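Local coordinates for protein glycosyltransferase Gtf1 (Streptococcus pneumoniae, PDB 4PQG) that is a glycosyltransferase of the GT-B fold and binds uridine-5'-diphosphate in its ligand pocket, at residues L418-D432 with F440-S452. Numbering follows the deposited sequence.
Sequences LMEAIGSGLPLIGFD and FIEDGQNGYLIPS. With UDP (uridine-5'-diphosphate), chain C.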
loop_
_atom_site.group_PDB
_atom_site.type_symbol
_atom_site.label_atom_id
_atom_site.label_comp_id
_atom_site.label_asym_id
_atom_site.label_seq_id
_atom_site.Cartn_x
_atom_site.Cartn_y
_atom_site.Cartn_z
ATOM N N LEU A 418 10.215 2.541 -10.340
ATOM C CA LEU A 418 11.052 2.403 -11.538
ATOM C C LEU A 418 10.355 3.043 -12.750
ATOM O O LEU A 418 10.967 3.782 -13.512
ATOM C CB LEU A 418 11.377 0.932 -11.814
ATOM C CG LEU A 418 11.936 0.042 -10.695
ATOM C CD1 LEU A 418 12.130 -1.370 -11.219
ATOM C CD2 LEU A 418 13.234 0.606 -10.124
ATOM N N MET A 419 9.067 2.770 -12.895
ATOM C CA MET A 419 8.229 3.398 -13.929
ATOM C C MET A 419 8.146 4.909 -13.728
ATOM O O MET A 419 8.323 5.698 -14.662
ATOM C CB MET A 419 6.815 2.799 -13.908
ATOM C CG MET A 419 5.883 3.384 -14.969
ATOM S SD MET A 419 4.148 3.046 -14.627
ATOM C CE MET A 419 3.898 4.171 -13.249
ATOM N N GLU A 420 7.878 5.303 -12.492
ATOM C CA GLU A 420 7.810 6.705 -12.142
ATOM C C GLU A 420 9.141 7.390 -12.432
ATOM O O GLU A 420 9.167 8.455 -13.064
ATOM C CB GLU A 420 7.376 6.872 -10.679
ATOM C CG GLU A 420 5.899 6.515 -10.449
ATOM C CD GLU A 420 5.530 6.223 -8.983
ATOM O OE1 GLU A 420 6.306 6.602 -8.073
ATOM O OE2 GLU A 420 4.458 5.595 -8.761
ATOM N N ALA A 421 10.240 6.769 -12.005
ATOM C CA ALA A 421 11.581 7.304 -12.277
ATOM C C ALA A 421 11.866 7.522 -13.782
ATOM O O ALA A 421 12.307 8.595 -14.165
ATOM C CB ALA A 421 12.650 6.432 -11.617
ATOM N N ILE A 422 11.613 6.533 -14.629
ATOM C CA ILE A 422 11.903 6.710 -16.069
ATOM C C ILE A 422 10.946 7.705 -16.752
ATOM O O ILE A 422 11.326 8.378 -17.720
ATOM C CB ILE A 422 11.952 5.380 -16.880
ATOM C CG1 ILE A 422 10.591 4.680 -16.905
ATOM C CG2 ILE A 422 13.055 4.453 -16.362
ATOM C CD1 ILE A 422 10.408 3.741 -18.079
ATOM N N GLY A 423 9.708 7.773 -16.256
ATOM C CA GLY A 423 8.731 8.766 -16.713
ATOM C C GLY A 423 9.157 10.194 -16.424
ATOM O O GLY A 423 8.686 11.123 -17.074
ATOM N N SER A 424 10.036 10.364 -15.438
ATOM C CA SER A 424 10.653 11.652 -15.134
ATOM C C SER A 424 12.108 11.739 -15.663
ATOM O O SER A 424 12.898 12.583 -15.220
ATOM C CB SER A 424 10.627 11.909 -13.623
ATOM O OG SER A 424 9.363 12.388 -13.187
ATOM N N GLY A 425 12.450 10.848 -16.589
ATOM C CA GLY A 425 13.741 10.878 -17.275
ATOM C C GLY A 425 14.939 10.525 -16.410
ATOM O O GLY A 425 16.031 11.089 -16.578
ATOM N N LEU A 426 14.752 9.595 -15.481
ATOM C CA LEU A 426 15.896 9.155 -14.678
ATOM C C LEU A 426 16.467 7.889 -15.252
ATOM O O LEU A 426 15.724 6.935 -15.506
ATOM C CB LEU A 426 15.516 8.949 -13.201
ATOM C CG LEU A 426 15.044 10.177 -12.411
ATOM C CD1 LEU A 426 14.685 9.809 -10.979
ATOM C CD2 LEU A 426 16.095 11.267 -12.418
ATOM N N PRO A 427 17.794 7.874 -15.477
ATOM C CA PRO A 427 18.466 6.606 -15.724
ATOM C C PRO A 427 18.347 5.747 -14.471
ATOM O O PRO A 427 18.234 6.293 -13.370
ATOM C CB PRO A 427 19.932 7.017 -15.931
ATOM C CG PRO A 427 19.851 8.446 -16.363
ATOM C CD PRO A 427 18.739 9.007 -15.524
ATOM N N LEU A 428 18.361 4.429 -14.648
ATOM C CA LEU A 428 18.269 3.495 -13.522
ATOM C C LEU A 428 19.534 2.648 -13.411
ATOM O O LEU A 428 20.043 2.163 -14.413
ATOM C CB LEU A 428 17.052 2.572 -13.677
ATOM C CG LEU A 428 15.688 3.153 -14.058
ATOM C CD1 LEU A 428 14.651 2.043 -14.119
ATOM C CD2 LEU A 428 15.248 4.215 -13.072
ATOM N N ILE A 429 20.035 2.458 -12.194
ATOM C CA ILE A 429 21.073 1.438 -11.951
ATOM C C ILE A 429 20.530 0.391 -10.976
ATOM O O ILE A 429 20.197 0.729 -9.848
ATOM C CB ILE A 429 22.379 2.059 -11.390
ATOM C CG1 ILE A 429 22.938 3.126 -12.350
ATOM C CG2 ILE A 429 23.402 0.967 -11.111
ATOM C CD1 ILE A 429 24.074 3.959 -11.765
ATOM N N GLY A 430 20.435 -0.863 -11.415
ATOM C CA GLY A 430 19.901 -1.924 -10.568
ATOM C C GLY A 430 20.405 -3.312 -10.893
ATOM O O GLY A 430 21.146 -3.513 -11.863
ATOM N N PHE A 431 20.000 -4.279 -10.079
ATOM C CA PHE A 431 20.378 -5.668 -10.308
ATOM C C PHE A 431 19.691 -6.255 -11.542
ATOM O O PHE A 431 18.544 -5.904 -11.855
ATOM C CB PHE A 431 20.020 -6.526 -9.099
ATOM C CG PHE A 431 20.954 -6.381 -7.931
ATOM C CD1 PHE A 431 22.316 -6.692 -8.045
ATOM C CD2 PHE A 431 20.465 -5.988 -6.683
ATOM C CE1 PHE A 431 23.159 -6.593 -6.946
ATOM C CE2 PHE A 431 21.316 -5.882 -5.586
ATOM C CZ PHE A 431 22.663 -6.187 -5.720
ATOM N N ASP A 432 20.405 -7.144 -12.236
ATOM C CA ASP A 432 19.858 -7.879 -13.362
ATOM C C ASP A 432 18.973 -9.007 -12.836
ATOM O O ASP A 432 19.372 -10.173 -12.821
ATOM C CB ASP A 432 20.996 -8.440 -14.219
ATOM C CG ASP A 432 20.529 -8.916 -15.596
ATOM O OD1 ASP A 432 19.309 -8.947 -15.859
ATOM O OD2 ASP A 432 21.394 -9.257 -16.427
ATOM N N PHE A 440 12.484 -2.281 -17.170
ATOM C CA PHE A 440 12.737 -0.837 -17.228
ATOM C C PHE A 440 14.173 -0.387 -17.522
ATOM O O PHE A 440 14.388 0.790 -17.803
ATOM C CB PHE A 440 12.229 -0.146 -15.958
ATOM C CG PHE A 440 10.745 -0.250 -15.775
ATOM C CD1 PHE A 440 9.875 0.361 -16.676
ATOM C CD2 PHE A 440 10.212 -0.980 -14.717
ATOM C CE1 PHE A 440 8.500 0.259 -16.522
ATOM C CE2 PHE A 440 8.834 -1.083 -14.554
ATOM C CZ PHE A 440 7.977 -0.461 -15.457
ATOM N N ILE A 441 15.136 -1.307 -17.448
ATOM C CA ILE A 441 16.547 -0.975 -17.679
ATOM C C ILE A 441 17.063 -1.696 -18.925
ATOM O O ILE A 441 17.007 -2.928 -19.013
ATOM C CB ILE A 441 17.459 -1.321 -16.469
ATOM C CG1 ILE A 441 16.849 -0.832 -15.153
ATOM C CG2 ILE A 441 18.856 -0.732 -16.659
ATOM C CD1 ILE A 441 17.675 -1.165 -13.919
ATOM N N GLU A 442 17.526 -0.908 -19.894
ATOM C CA GLU A 442 18.274 -1.410 -21.058
ATOM C C GLU A 442 19.743 -1.176 -20.775
ATOM O O GLU A 442 20.212 -0.037 -20.847
ATOM C CB GLU A 442 17.906 -0.633 -22.321
ATOM C CG GLU A 442 16.455 -0.741 -22.734
ATOM C CD GLU A 442 16.214 -1.820 -23.764
ATOM O OE1 GLU A 442 17.193 -2.462 -24.210
ATOM O OE2 GLU A 442 15.033 -2.016 -24.120
ATOM N N ASP A 443 20.468 -2.242 -20.442
ATOM C CA ASP A 443 21.846 -2.085 -19.986
ATOM C C ASP A 443 22.656 -1.277 -20.986
ATOM O O ASP A 443 22.708 -1.618 -22.166
ATOM C CB ASP A 443 22.517 -3.440 -19.748
ATOM C CG ASP A 443 23.899 -3.294 -19.126
ATOM O OD1 ASP A 443 24.028 -2.566 -18.121
ATOM O OD2 ASP A 443 24.865 -3.893 -19.651
ATOM N N GLY A 444 23.266 -0.202 -20.500
ATOM C CA GLY A 444 24.123 0.635 -21.317
ATOM C C GLY A 444 23.383 1.684 -22.125
ATOM O O GLY A 444 24.021 2.535 -22.740
ATOM N N GLN A 445 22.049 1.625 -22.141
ATOM C CA GLN A 445 21.240 2.571 -22.924
ATOM C C GLN A 445 20.526 3.569 -22.026
ATOM O O GLN A 445 20.554 4.772 -22.293
ATOM C CB GLN A 445 20.210 1.844 -23.807
ATOM C CG GLN A 445 20.783 0.876 -24.847
ATOM C CD GLN A 445 21.647 1.552 -25.907
ATOM O OE1 GLN A 445 21.517 2.751 -26.179
ATOM N NE2 GLN A 445 22.549 0.778 -26.506
ATOM N N ASN A 446 19.864 3.081 -20.969
ATOM C CA ASN A 446 19.250 4.009 -20.014
ATOM C C ASN A 446 19.764 3.821 -18.589
ATOM O O ASN A 446 19.128 4.238 -17.624
ATOM C CB ASN A 446 17.704 3.965 -20.091
ATOM C CG ASN A 446 17.116 2.738 -19.426
ATOM O OD1 ASN A 446 17.587 1.613 -19.637
ATOM N ND2 ASN A 446 16.068 2.943 -18.617
ATOM N N GLY A 447 20.941 3.221 -18.471
ATOM C CA GLY A 447 21.517 2.940 -17.166
ATOM C C GLY A 447 22.281 1.643 -17.244
ATOM O O GLY A 447 22.822 1.291 -18.310
ATOM N N TYR A 448 22.320 0.929 -16.123
ATOM C CA TYR A 448 23.075 -0.318 -16.025
ATOM C C TYR A 448 22.376 -1.417 -15.231
ATOM O O TYR A 448 21.795 -1.167 -14.179
ATOM C CB TYR A 448 24.414 -0.073 -15.362
ATOM C CG TYR A 448 25.313 0.913 -16.050
ATOM C CD1 TYR A 448 25.866 0.639 -17.311
ATOM C CD2 TYR A 448 25.644 2.115 -15.426
ATOM C CE1 TYR A 448 26.708 1.555 -17.932
ATOM C CE2 TYR A 448 26.489 3.022 -16.031
ATOM C CZ TYR A 448 27.018 2.738 -17.277
ATOM O OH TYR A 448 27.849 3.665 -17.859
ATOM N N LEU A 449 22.465 -2.635 -15.747
ATOM C CA LEU A 449 22.081 -3.809 -15.022
ATOM C C LEU A 449 23.331 -4.442 -14.419
ATOM O O LEU A 449 24.283 -4.751 -15.124
ATOM C CB LEU A 449 21.347 -4.789 -15.936
ATOM C CG LEU A 449 19.914 -4.412 -16.329
ATOM C CD1 LEU A 449 19.407 -5.330 -17.434
ATOM C CD2 LEU A 449 18.970 -4.459 -15.143
ATOM N N ILE A 450 23.323 -4.614 -13.107
ATOM C CA ILE A 450 24.452 -5.202 -12.400
ATOM C C ILE A 450 24.179 -6.675 -12.117
ATOM O O ILE A 450 23.152 -7.002 -11.528
ATOM C CB ILE A 450 24.749 -4.412 -11.109
ATOM C CG1 ILE A 450 25.112 -2.966 -11.488
ATOM C CG2 ILE A 450 25.830 -5.105 -10.271
ATOM C CD1 ILE A 450 25.441 -2.045 -10.336
ATOM N N PRO A 451 25.097 -7.575 -12.543
ATOM C CA PRO A 451 24.922 -9.003 -12.282
ATOM C C PRO A 451 24.704 -9.210 -10.800
ATOM O O PRO A 451 25.335 -8.542 -9.995
ATOM C CB PRO A 451 26.271 -9.613 -12.694
ATOM C CG PRO A 451 26.857 -8.631 -13.645
ATOM C CD PRO A 451 26.389 -7.286 -13.183
ATOM N N SER A 452 23.786 -10.100 -10.450
ATOM C CA SER A 452 23.494 -10.394 -9.058
ATOM C C SER A 452 23.962 -11.809 -8.778
ATOM O O SER A 452 23.946 -12.663 -9.667
ATOM C CB SER A 452 21.989 -10.279 -8.792
ATOM O OG SER A 452 21.689 -10.349 -7.400
HETATM N N1 UDP C . 6.035 5.862 -2.577
HETATM C C2 UDP C . 5.628 7.157 -2.188
HETATM N N3 UDP C . 6.438 7.889 -1.436
HETATM C C4 UDP C . 7.633 7.449 -1.019
HETATM C C5 UDP C . 8.071 6.170 -1.376
HETATM C C6 UDP C . 7.233 5.386 -2.178
HETATM O O2 UDP C . 4.522 7.630 -2.551
HETATM O O4 UDP C . 8.337 8.206 -0.314
HETATM C "C1'" UDP C . 5.133 5.090 -3.445
HETATM C "C2'" UDP C . 5.708 5.078 -4.859
HETATM O "O2'" UDP C . 5.340 6.225 -5.650
HETATM C "C3'" UDP C . 5.187 3.788 -5.471
HETATM C "C4'" UDP C . 4.928 2.890 -4.264
HETATM O "O4'" UDP C . 5.068 3.708 -3.091
HETATM O "O3'" UDP C . 3.953 4.018 -6.161
HETATM C "C5'" UDP C . 5.929 1.740 -4.158
HETATM O "O5'" UDP C . 5.643 0.801 -5.180
HETATM P PA UDP C . 6.766 -0.198 -5.740
HETATM O O1A UDP C . 6.146 -1.077 -6.792
HETATM O O2A UDP C . 7.953 0.655 -6.117
HETATM O O3A UDP C . 7.355 -1.007 -4.474
HETATM P PB UDP C . 6.650 -2.023 -3.444
HETATM O O1B UDP C . 7.669 -3.127 -3.274
HETATM O O2B UDP C . 6.397 -1.194 -2.194
HETATM O O3B UDP C . 5.400 -2.532 -4.135
HETATM O O HOH W 1 22.113 -11.553 -12.606
#
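F440 lays one ring face on helix 418-423: M419 N sits over the ring centre, and L418 CB meets F440 CD2 at 3.7 Å. I422 CD1 reaches the ring obliquely, at F440 CD1. A flat, apolar ring suits this close seat against helix backbone. L428 CD1 also touches F440 CB, while I441, its CG1 beside the backbone N (chi1 -47°), runs CD1 to within 3.7 Å of G430 N. G430, with no side chain, lets that methyl lie directly against the strand backbone. On the other sheet face, I429 CG2 meets I450 CD1 at 3.7 Å, and helix 458-474 packs over both.

Strands 428-431 and 447-450 run parallel, 8° apart, tied by alternating bonds: Y448 N to L428 O, G430 N to Y448 O, and a short I450 N to G430 O (2.7 Å). G447, with phi 146°, has no CB to collide with L428 O. N446 braces the incoming turn, its ND2 giving a nearly straight bond to F440 O (2.8 Å) and its OD1 accepting from E442 N.

On helix 416-423, one residue past M419, E420 OE1 and OE2 accept from O2' and O3' of UDP. This helix leads into a beta-alpha-beta unit whose last strand, 447-450, edges the parallel sheet of the C-terminal Rossmann-like domain of a GT-B fold.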